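Local coordinates for protein fusolin (Anomala cuprea entomopoxvirus, PDB 4YN1) that forms the spindle-shaped crystals that enhance the virulence of an insect poxvirus, and probably acts on chitin as a lytic polysaccharide monooxygenase relative, at residues A[35-40]-A[60-65]; A[133-138]-A[195-200]; A[147-152]-A[176-181]. All coordinates share one frame; numbering follows the deposited sequence.

Contact 1 (A[35-40]-A[60-65]); sequences RAAYQY and QYMFQQ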
loop_
_atom_site.group_PDB
_atom_site.type_symbol
_atom_site.label_atom_id
_atom_site.label_comp_id
_atom_site.label_asym_id
_atom_site.label_seq_id
_atom_site.Cartn_x
_atom_site.Cartn_y
_atom_site.Cartn_z
ATOM N N ARG A 35 6.632 -1.902 -12.826
ATOM C CA ARG A 35 7.061 -1.391 -14.151
ATOM C C ARG A 35 5.969 -0.560 -14.786
ATOM O O ARG A 35 6.232 0.527 -15.306
ATOM C CB ARG A 35 7.499 -2.553 -15.067
ATOM C CG ARG A 35 8.146 -2.063 -16.339
ATOM C CD ARG A 35 8.834 -3.203 -17.114
ATOM N NE ARG A 35 7.898 -4.277 -17.504
ATOM C CZ ARG A 35 7.833 -5.508 -16.993
ATOM N NH1 ARG A 35 8.658 -5.885 -16.021
ATOM N NH2 ARG A 35 6.951 -6.381 -17.463
ATOM N N ALA A 36 4.718 -1.028 -14.676
ATOM C CA ALA A 36 3.573 -0.270 -15.170
ATOM C C ALA A 36 3.405 1.068 -14.446
ATOM O O ALA A 36 3.132 2.085 -15.088
ATOM C CB ALA A 36 2.309 -1.102 -15.050
ATOM N N ALA A 37 3.587 1.092 -13.129
ATOM C CA ALA A 37 3.538 2.332 -12.354
ATOM C C ALA A 37 4.556 3.335 -12.864
ATOM O O ALA A 37 4.220 4.487 -13.096
ATOM C CB ALA A 37 3.783 2.060 -10.888
ATOM N N TYR A 38 5.796 2.898 -13.015
ATOM C CA TYR A 38 6.893 3.748 -13.486
ATOM C C TYR A 38 6.575 4.297 -14.883
ATOM O O TYR A 38 6.622 5.504 -15.137
ATOM C CB TYR A 38 8.162 2.913 -13.544
ATOM C CG TYR A 38 9.367 3.702 -13.984
ATOM C CD1 TYR A 38 9.639 3.906 -15.332
ATOM C CD2 TYR A 38 10.255 4.224 -13.058
ATOM C CE1 TYR A 38 10.746 4.652 -15.740
ATOM C CE2 TYR A 38 11.409 4.890 -13.458
ATOM C CZ TYR A 38 11.630 5.144 -14.798
ATOM O OH TYR A 38 12.749 5.869 -15.151
ATOM N N GLN A 39 6.218 3.378 -15.776
ATOM C CA GLN A 39 5.940 3.714 -17.154
ATOM C C GLN A 39 4.754 4.623 -17.325
ATOM O O GLN A 39 4.784 5.479 -18.194
ATOM C CB GLN A 39 5.867 2.463 -18.000
ATOM C CG GLN A 39 7.256 1.867 -18.140
ATOM C CD GLN A 39 7.313 0.618 -18.961
ATOM O OE1 GLN A 39 6.309 -0.064 -19.168
ATOM N NE2 GLN A 39 8.519 0.255 -19.384
ATOM N N TYR A 40 3.775 4.524 -16.434
ATOM C CA TYR A 40 2.618 5.410 -16.447
ATOM C C TYR A 40 3.061 6.860 -16.234
ATOM O O TYR A 40 2.644 7.779 -16.957
ATOM C CB TYR A 40 1.642 4.971 -15.333
ATOM C CG TYR A 40 0.416 5.828 -15.220
ATOM C CD1 TYR A 40 -0.714 5.558 -15.984
ATOM C CD2 TYR A 40 0.409 6.969 -14.426
ATOM C CE1 TYR A 40 -1.815 6.394 -15.962
ATOM C CE2 TYR A 40 -0.708 7.798 -14.368
ATOM C CZ TYR A 40 -1.809 7.518 -15.164
ATOM O OH TYR A 40 -2.907 8.332 -15.164
ATOM N N GLN A 60 11.337 8.154 -11.525
ATOM C CA GLN A 60 12.300 7.727 -10.505
ATOM C C GLN A 60 12.000 8.327 -9.143
ATOM O O GLN A 60 12.079 7.624 -8.122
ATOM C CB GLN A 60 13.721 8.054 -10.959
ATOM C CG GLN A 60 14.168 7.138 -12.096
ATOM C CD GLN A 60 15.382 7.649 -12.861
ATOM O OE1 GLN A 60 15.968 8.672 -12.531
ATOM N NE2 GLN A 60 15.755 6.957 -13.922
ATOM N N TYR A 61 11.553 9.576 -9.132
ATOM C CA TYR A 61 11.212 10.308 -7.917
ATOM C C TYR A 61 10.116 9.544 -7.163
ATOM O O TYR A 61 10.155 9.452 -5.962
ATOM C CB TYR A 61 10.717 11.715 -8.299
ATOM C CG TYR A 61 10.319 12.580 -7.131
ATOM C CD1 TYR A 61 11.258 13.368 -6.469
ATOM C CD2 TYR A 61 8.999 12.651 -6.712
ATOM C CE1 TYR A 61 10.886 14.221 -5.437
ATOM C CE2 TYR A 61 8.608 13.534 -5.707
ATOM C CZ TYR A 61 9.552 14.335 -5.092
ATOM O OH TYR A 61 9.159 15.110 -4.050
ATOM N N MET A 62 9.119 9.040 -7.881
ATOM C CA MET A 62 8.037 8.243 -7.286
ATOM C C MET A 62 8.542 7.026 -6.534
ATOM O O MET A 62 8.029 6.732 -5.474
ATOM C CB MET A 62 7.029 7.855 -8.391
ATOM C CG MET A 62 6.060 6.771 -7.983
ATOM S SD MET A 62 4.847 6.426 -9.282
ATOM C CE MET A 62 5.934 5.864 -10.562
ATOM N N PHE A 63 9.551 6.342 -7.049
ATOM C CA PHE A 63 10.137 5.189 -6.369
ATOM C C PHE A 63 11.102 5.609 -5.274
ATOM O O PHE A 63 11.149 4.981 -4.215
ATOM C CB PHE A 63 10.903 4.345 -7.369
ATOM C CG PHE A 63 10.040 3.433 -8.223
ATOM C CD1 PHE A 63 9.066 3.953 -9.057
ATOM C CD2 PHE A 63 10.341 2.096 -8.343
ATOM C CE1 PHE A 63 8.309 3.112 -9.878
ATOM C CE2 PHE A 63 9.648 1.287 -9.228
ATOM C CZ PHE A 63 8.563 1.781 -9.896
ATOM N N GLN A 64 11.956 6.593 -5.582
ATOM C CA GLN A 64 12.990 7.042 -4.646
ATOM C C GLN A 64 12.398 7.615 -3.364
ATOM O O GLN A 64 12.914 7.350 -2.278
ATOM C CB GLN A 64 13.880 8.069 -5.337
ATOM C CG GLN A 64 14.974 8.691 -4.442
ATOM C CD GLN A 64 15.585 9.932 -5.048
ATOM O OE1 GLN A 64 14.880 10.773 -5.602
ATOM N NE2 GLN A 64 16.836 10.216 -4.721
ATOM N N GLN A 65 11.325 8.381 -3.484
ATOM C CA GLN A 65 10.635 8.996 -2.340
ATOM C C GLN A 65 9.634 8.044 -1.665
ATOM O O GLN A 65 8.599 8.498 -1.213
ATOM C CB GLN A 65 9.894 10.252 -2.803
ATOM C CG GLN A 65 10.756 11.324 -3.446
ATOM C CD GLN A 65 11.680 11.921 -2.444
ATOM O OE1 GLN A 65 11.254 12.591 -1.497
ATOM N NE2 GLN A 65 12.932 11.583 -2.548
#
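Tyr38 of helix 32-47 turns the edge of its ring toward the face of Phe63 from helix 52-64, an offset edge-to-face pair with centroids 5.7 Å apart and planes at 78°. The tyrosine can be followed outward. Its CB rests against the outer end of the phenylalanine, with Tyr38 CB 3.7 Å from Phe63 CE1 and Phe63 CZ close behind. CG stands anti to the backbone N (chi1 -178°), which sends the ring across the phenylalanine side chain at about a right angle. Tyr38 CD2 then passes Phe63 CE1 at 3.9 Å, and Phe63 CE1 lies at the edge of the tyrosine ring, near its plane. CE2 has moved on to Gln60, 3.8 Å from Gln60 CG, which also sits in plane at the edge. Both helices belong to the helical region that follows strand 2-6 and precedes the remaining strands of the beta core, a position consistent with the L2 insertion of lytic polysaccharide monooxygenases. They succeed one another in the chain as a splayed hairpin, the axes of segments 35-40 and 60-64 inclined at 134° and 9.8 Å apart at closest approach. At the tip, Tyr38 OH comes within 3.4 Å of Gln60 NE2 and is hydrogen-bonded to Pro24 O, in the loop before the two helices. The Gln60 chain is extended beyond CG and runs alongside the tyrosine in the same direction. On the other flank Met62 bends at its last torsion to bring its methyl over the backbone of the first helix: Met62 CE is 3.4 Å from Ala37 O and 4.4 Å from Ala37 CB. The same methyl meets the edge of the Phe63 ring, in its plane, while Phe20 lies against that ring from outside the two segments.

Contact 2 (A[133-138]-A[195-200]); sequences PIELEF and VYRMIV
Glu135 places CG anti to its backbone N (chi1 -177°), whereas Arg197 places CG anti to the carbonyl carbon (chi1 -67°); the two chains converge diagonally above the sheet. Arg197 then bends at chi3, so that Arg197 NE, at the guanidinium edge, gives Glu135 OE2 a weak, angled hydrogen bond of 3.4 Å within a salt bridge. Arg184 holds the other carboxylate oxygen, OE1, in a salt bridge of its own. Arg197 NH1, bonded also to Asn182 O, reaches Glu137 through a water that lies 2.9 Å from Arg197 NH1 and donates to Glu137 OE2 at 2.7 Å; Thr5 and Ser187 are further partners of this second, buried carboxylate. Ile199 CD1 lies against Glu135 CB at 3.7 Å, covering the aliphatic base of the outer glutamate. Beneath these charges the backbones of Ile134, Leu136 and Phe138 pair with Val200, Met198 and Tyr196, each pair sharing two hydrogen bonds. The side chains of these six point to the apolar face. There Leu136 and Met198 run side by side, Leu136 CD2 3.8 Å from Met198 CE, and the same methyl touches Phe138 CB at 4.2 Å. Val200 CG2 packs on Leu136 CB, and farther in the rings of Phe138 and Tyr196 meet Trp215 of the facing sheet. Two neighbouring antiparallel strands, 131-140 and 194-203, with one face carrying the charged residues and an apolar face turned to a second sheet, are characteristic of the immunoglobulin-like beta sandwich of lytic polysaccharide monooxygenases.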
loop_
_atom_site.group_PDB
_atom_site.type_symbol
_atom_site.label_atom_id
_atom_site.label_comp_id
_atom_site.label_asym_id
_atom_site.label_seq_id
_atom_site.Cartn_x
_atom_site.Cartn_y
_atom_site.Cartn_z
ATOM N N PRO A 133 -5.386 -10.652 14.152
ATOM C CA PRO A 133 -4.419 -9.635 14.590
ATOM C C PRO A 133 -3.107 -9.722 13.796
ATOM O O PRO A 133 -2.551 -10.796 13.631
ATOM C CB PRO A 133 -4.196 -9.972 16.051
ATOM C CG PRO A 133 -4.455 -11.444 16.133
ATOM C CD PRO A 133 -5.547 -11.713 15.166
ATOM N N ILE A 134 -2.681 -8.608 13.238
ATOM C CA ILE A 134 -1.409 -8.520 12.498
ATOM C C ILE A 134 -0.509 -7.558 13.283
ATOM O O ILE A 134 -0.961 -6.461 13.583
ATOM C CB ILE A 134 -1.717 -7.955 11.086
ATOM C CG1 ILE A 134 -2.720 -8.864 10.304
ATOM C CG2 ILE A 134 -0.451 -7.660 10.263
ATOM C CD1 ILE A 134 -2.316 -10.142 9.993
ATOM N N GLU A 135 0.769 -7.893 13.525
ATOM C CA GLU A 135 1.631 -6.899 14.165
ATOM C C GLU A 135 2.225 -6.096 13.033
ATOM O O GLU A 135 3.187 -6.518 12.401
ATOM C CB GLU A 135 2.715 -7.516 15.009
ATOM C CG GLU A 135 3.538 -6.467 15.719
ATOM C CD GLU A 135 4.726 -7.091 16.408
ATOM O OE1 GLU A 135 5.481 -7.827 15.732
ATOM O OE2 GLU A 135 4.979 -6.738 17.580
ATOM N N LEU A 136 1.659 -4.952 12.761
ATOM C CA LEU A 136 2.148 -4.127 11.667
ATOM C C LEU A 136 3.449 -3.461 12.089
ATOM O O LEU A 136 3.543 -2.975 13.213
ATOM C CB LEU A 136 1.087 -3.077 11.323
ATOM C CG LEU A 136 1.343 -2.177 10.119
ATOM C CD1 LEU A 136 0.121 -2.068 9.230
ATOM C CD2 LEU A 136 1.782 -0.824 10.522
ATOM N N GLU A 137 4.440 -3.415 11.207
ATOM C CA GLU A 137 5.664 -2.671 11.522
ATOM C C GLU A 137 5.755 -1.496 10.578
ATOM O O GLU A 137 5.755 -1.675 9.360
ATOM C CB GLU A 137 6.895 -3.569 11.386
ATOM C CG GLU A 137 8.208 -2.911 11.835
ATOM C CD GLU A 137 9.456 -3.683 11.459
ATOM O OE1 GLU A 137 9.654 -3.882 10.243
ATOM O OE2 GLU A 137 10.267 -4.036 12.347
ATOM N N PHE A 138 5.915 -0.304 11.126
ATOM C CA PHE A 138 6.105 0.910 10.347
ATOM C C PHE A 138 7.541 1.354 10.608
ATOM O O PHE A 138 7.985 1.423 11.764
ATOM C CB PHE A 138 5.089 1.987 10.742
ATOM C CG PHE A 138 5.170 3.190 9.856
ATOM C CD1 PHE A 138 6.051 4.223 10.142
ATOM C CD2 PHE A 138 4.349 3.316 8.747
ATOM C CE1 PHE A 138 6.134 5.334 9.316
ATOM C CE2 PHE A 138 4.493 4.391 7.883
ATOM C CZ PHE A 138 5.336 5.425 8.201
ATOM N N VAL A 195 11.425 1.352 15.475
ATOM C CA VAL A 195 10.230 1.233 14.638
ATOM C C VAL A 195 8.995 1.521 15.448
ATOM O O VAL A 195 9.056 1.591 16.670
ATOM C CB VAL A 195 10.139 -0.207 14.046
ATOM C CG1 VAL A 195 11.259 -0.501 13.058
ATOM C CG2 VAL A 195 10.067 -1.255 15.131
ATOM N N TYR A 196 7.849 1.580 14.777
ATOM C CA TYR A 196 6.536 1.643 15.424
ATOM C C TYR A 196 5.827 0.345 15.082
ATOM O O TYR A 196 5.603 0.064 13.889
ATOM C CB TYR A 196 5.687 2.801 14.917
ATOM C CG TYR A 196 6.239 4.169 15.242
ATOM C CD1 TYR A 196 6.068 4.730 16.504
ATOM C CD2 TYR A 196 6.961 4.892 14.301
ATOM C CE1 TYR A 196 6.585 5.988 16.812
ATOM C CE2 TYR A 196 7.480 6.145 14.599
ATOM C CZ TYR A 196 7.256 6.705 15.845
ATOM O OH TYR A 196 7.744 7.948 16.116
ATOM N N ARG A 197 5.556 -0.488 16.088
ATOM C CA ARG A 197 4.828 -1.724 15.904
ATOM C C ARG A 197 3.464 -1.568 16.542
ATOM O O ARG A 197 3.349 -1.001 17.622
ATOM C CB ARG A 197 5.545 -2.954 16.477
ATOM C CG ARG A 197 6.842 -3.296 15.739
ATOM C CD ARG A 197 7.406 -4.675 16.127
ATOM N NE ARG A 197 7.680 -4.732 17.556
ATOM C CZ ARG A 197 8.844 -4.472 18.148
ATOM N NH1 ARG A 197 9.931 -4.218 17.423
ATOM N NH2 ARG A 197 8.936 -4.481 19.466
ATOM N N MET A 198 2.425 -2.031 15.873
ATOM C CA MET A 198 1.063 -1.903 16.415
ATOM C C MET A 198 0.264 -3.132 16.006
ATOM O O MET A 198 0.443 -3.654 14.906
ATOM C CB MET A 198 0.392 -0.579 15.952
ATOM C CG MET A 198 0.194 -0.473 14.459
ATOM S SD MET A 198 0.325 1.150 13.729
ATOM C CE MET A 198 2.179 1.307 13.628
ATOM N N ILE A 199 -0.579 -3.625 16.901
ATOM C CA ILE A 199 -1.416 -4.780 16.610
ATOM C C ILE A 199 -2.669 -4.271 15.958
ATOM O O ILE A 199 -3.464 -3.585 16.601
ATOM C CB ILE A 199 -1.762 -5.647 17.868
ATOM C CG1 ILE A 199 -0.479 -6.088 18.636
ATOM C CG2 ILE A 199 -2.603 -6.872 17.449
ATOM C CD1 ILE A 199 0.480 -6.815 17.847
ATOM N N VAL A 200 -2.853 -4.622 14.685
ATOM C CA VAL A 200 -3.989 -4.189 13.905
ATOM C C VAL A 200 -4.989 -5.354 13.781
ATOM O O VAL A 200 -4.626 -6.384 13.227
ATOM C CB VAL A 200 -3.547 -3.687 12.512
ATOM C CG1 VAL A 200 -4.754 -3.256 11.663
ATOM C CG2 VAL A 200 -2.590 -2.515 12.647
HETATM O O HOH W 1 10.633 -5.220 14.794
#

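Contact 3 (A[147-152]-A[176-181]); sequences SYFEVY and STVPLV. With NAG (2-acetamido-2-deoxy-beta-D-glucopyranose), chain B.
Phe149 and Ser176 form a hydrogen-bonded antiparallel pair beside the glycan site, which is lined by Arg78, Asp79, Ile80, Glu150, Tyr152 and Asn175; the sugar is probably N-linked to Asn175, in keeping with the sequon Asn175-Ser176-Thr177, and packs back on the strand through Glu150 and Tyr152. Two backbone bonds make the pair, Phe149 N to Ser176 O and Ser176 N to Phe149 O, both 3.0 Å. Next along, Glu150 starts with CG anti to its carbonyl carbon (chi1 -72°) and stays extended, carrying its carboxylate to the N-acetylglucosamine. There the sugar N2 donates to Glu150 OE2 at 2.8 Å, a fairly straight bond of 160°. The other oxygen, Glu150 OE1, accepts a hydrogen bond from Tyr152 OH at 2.7 Å, from above the carboxylate plane, and forms a salt bridge with Arg214, so the acid is held on both oxygens. Tyr152 OH also touches the acetyl methyl, C8 of the sugar, at 3.4 Å. Beyond the pair a water links the backbones, donating to Ser147 O at 2.7 Å and accepting from Val178 N at 2.9 Å. Val178 CG2 rests 3.7 Å from Phe149 CD1, the two side chains crossing at about a right angle. Phe149 points into the sandwich, stacked on Trp215 and touching Met198, while strand 147-154 runs between strands 170-176 and 209-217, and the chain after Val178 leaves for strand 180-182 of the other sheet.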
loop_
_atom_site.group_PDB
_atom_site.type_symbol
_atom_site.label_atom_id
_atom_site.label_comp_id
_atom_site.label_asym_id
_atom_site.label_seq_id
_atom_site.Cartn_x
_atom_site.Cartn_y
_atom_site.Cartn_z
ATOM N N SER A 147 2.664 12.387 17.234
ATOM C CA SER A 147 1.984 11.884 16.052
ATOM C C SER A 147 1.097 10.730 16.440
ATOM O O SER A 147 1.187 10.229 17.568
ATOM C CB SER A 147 3.018 11.425 15.014
ATOM O OG SER A 147 3.665 10.254 15.492
ATOM N N TYR A 148 0.276 10.262 15.492
ATOM C CA TYR A 148 -0.606 9.135 15.725
ATOM C C TYR A 148 -0.836 8.370 14.439
ATOM O O TYR A 148 -0.497 8.852 13.366
ATOM C CB TYR A 148 -1.935 9.544 16.392
ATOM C CG TYR A 148 -2.833 10.379 15.506
ATOM C CD1 TYR A 148 -2.512 11.692 15.202
ATOM C CD2 TYR A 148 -4.019 9.860 14.987
ATOM C CE1 TYR A 148 -3.370 12.497 14.473
ATOM C CE2 TYR A 148 -4.839 10.630 14.161
ATOM C CZ TYR A 148 -4.525 11.965 13.936
ATOM O OH TYR A 148 -5.255 12.777 13.114
ATOM N N PHE A 149 -1.307 7.163 14.571
ATOM C CA PHE A 149 -1.565 6.266 13.441
ATOM C C PHE A 149 -3.026 5.927 13.336
ATOM O O PHE A 149 -3.647 5.578 14.344
ATOM C CB PHE A 149 -0.824 4.931 13.613
ATOM C CG PHE A 149 0.657 5.002 13.346
ATOM C CD1 PHE A 149 1.540 5.336 14.354
ATOM C CD2 PHE A 149 1.157 4.799 12.069
ATOM C CE1 PHE A 149 2.914 5.405 14.110
ATOM C CE2 PHE A 149 2.533 4.878 11.817
ATOM C CZ PHE A 149 3.408 5.137 12.848
ATOM N N GLU A 150 -3.531 5.903 12.105
ATOM C CA GLU A 150 -4.824 5.363 11.760
ATOM C C GLU A 150 -4.603 4.275 10.708
ATOM O O GLU A 150 -3.766 4.450 9.815
ATOM C CB GLU A 150 -5.729 6.445 11.149
ATOM C CG GLU A 150 -6.199 7.434 12.203
ATOM C CD GLU A 150 -7.058 8.566 11.682
ATOM O OE1 GLU A 150 -7.177 8.712 10.445
ATOM O OE2 GLU A 150 -7.552 9.364 12.511
ATOM N N VAL A 151 -5.305 3.155 10.845
ATOM C CA VAL A 151 -5.237 2.083 9.872
ATOM C C VAL A 151 -6.618 1.749 9.386
ATOM O O VAL A 151 -7.542 1.615 10.180
ATOM C CB VAL A 151 -4.519 0.831 10.387
ATOM C CG1 VAL A 151 -4.317 -0.160 9.251
ATOM C CG2 VAL A 151 -3.172 1.190 11.033
ATOM N N TYR A 152 -6.757 1.651 8.069
ATOM C CA TYR A 152 -8.026 1.325 7.436
ATOM C C TYR A 152 -7.860 0.075 6.639
ATOM O O TYR A 152 -6.753 -0.222 6.208
ATOM C CB TYR A 152 -8.463 2.432 6.486
ATOM C CG TYR A 152 -8.631 3.780 7.144
ATOM C CD1 TYR A 152 -7.532 4.601 7.389
ATOM C CD2 TYR A 152 -9.894 4.262 7.479
ATOM C CE1 TYR A 152 -7.674 5.818 8.056
ATOM C CE2 TYR A 152 -10.051 5.485 8.125
ATOM C CZ TYR A 152 -8.937 6.250 8.433
ATOM O OH TYR A 152 -9.104 7.439 9.104
ATOM N N SER A 176 -4.640 5.160 17.123
ATOM C CA SER A 176 -3.923 5.294 18.397
ATOM C C SER A 176 -2.563 5.932 18.231
ATOM O O SER A 176 -1.931 5.846 17.172
ATOM C CB SER A 176 -3.716 3.903 19.013
ATOM O OG SER A 176 -3.275 3.963 20.360
ATOM N N THR A 177 -2.066 6.502 19.328
ATOM C CA THR A 177 -0.677 6.929 19.403
ATOM C C THR A 177 0.025 5.603 19.658
ATOM O O THR A 177 -0.583 4.674 20.189
ATOM C CB THR A 177 -0.448 7.964 20.532
ATOM O OG1 THR A 177 -0.975 7.413 21.725
ATOM C CG2 THR A 177 -1.093 9.273 20.244
ATOM N N VAL A 178 1.231 5.461 19.141
ATOM C CA VAL A 178 2.020 4.224 19.196
ATOM C C VAL A 178 3.428 4.561 19.704
ATOM O O VAL A 178 4.048 5.452 19.129
ATOM C CB VAL A 178 2.102 3.595 17.768
ATOM C CG1 VAL A 178 3.008 2.351 17.761
ATOM C CG2 VAL A 178 0.702 3.235 17.258
ATOM N N PRO A 179 3.982 3.812 20.676
ATOM C CA PRO A 179 5.350 4.116 21.141
ATOM C C PRO A 179 6.411 3.656 20.152
ATOM O O PRO A 179 6.252 2.629 19.512
ATOM C CB PRO A 179 5.463 3.328 22.450
ATOM C CG PRO A 179 4.530 2.188 22.297
ATOM C CD PRO A 179 3.386 2.702 21.449
ATOM N N LEU A 180 7.514 4.410 20.086
ATOM C CA LEU A 180 8.698 4.059 19.327
ATOM C C LEU A 180 9.451 2.998 20.103
ATOM O O LEU A 180 9.772 3.213 21.268
ATOM C CB LEU A 180 9.558 5.311 19.132
ATOM C CG LEU A 180 10.780 5.179 18.267
ATOM C CD1 LEU A 180 10.410 4.881 16.821
ATOM C CD2 LEU A 180 11.604 6.466 18.314
ATOM N N VAL A 181 9.736 1.871 19.476
ATOM C CA VAL A 181 10.396 0.726 20.106
ATOM C C VAL A 181 11.595 0.272 19.319
ATOM O O VAL A 181 11.722 0.583 18.154
ATOM C CB VAL A 181 9.409 -0.458 20.351
ATOM C CG1 VAL A 181 8.299 -0.078 21.360
ATOM C CG2 VAL A 181 8.804 -0.984 19.042
HETATM C C1 NAG B . -8.881 9.114 15.924
HETATM C C2 NAG B . -10.063 9.791 15.239
HETATM C C3 NAG B . -9.972 11.296 15.498
HETATM C C4 NAG B . -9.905 11.573 16.994
HETATM C C5 NAG B . -8.763 10.771 17.615
HETATM C C6 NAG B . -8.672 10.895 19.121
HETATM C C7 NAG B . -11.051 9.057 13.127
HETATM C C8 NAG B . -10.804 8.778 11.674
HETATM N N2 NAG B . -10.014 9.519 13.814
HETATM O O3 NAG B . -11.084 11.962 14.899
HETATM O O4 NAG B . -9.664 12.955 17.223
HETATM O O5 NAG B . -8.971 9.380 17.328
HETATM O O6 NAG B . -9.893 10.518 19.748
HETATM O O7 NAG B . -12.148 8.886 13.649
HETATM O O HOH W 2 2.191 7.692 17.559
#

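From the N terminus, contact 1 closes first, folding helix 52-64 back on helix 32-47, and it is complete before any strand of the other two contacts begins. Contact 2 opens at 133-138; contact 3 then opens at 147-152 and closes at 176-181, nested inside the longer loop that 195-200 finally shuts. Contact 3 pairs strand 147-154 with the end of strand 170-176 in the mixed sheet. Contact 2 joins two strands of the other sheet, and segment 176-181 passes over to it as strand 180-182, where Val195 N and Val181 O probably hydrogen-bond. Contacts 2 and 3 have centres 9 Å apart; contact 1 lies on the opposite side of the chain's centre, about 27 Å from contact 2 between centres.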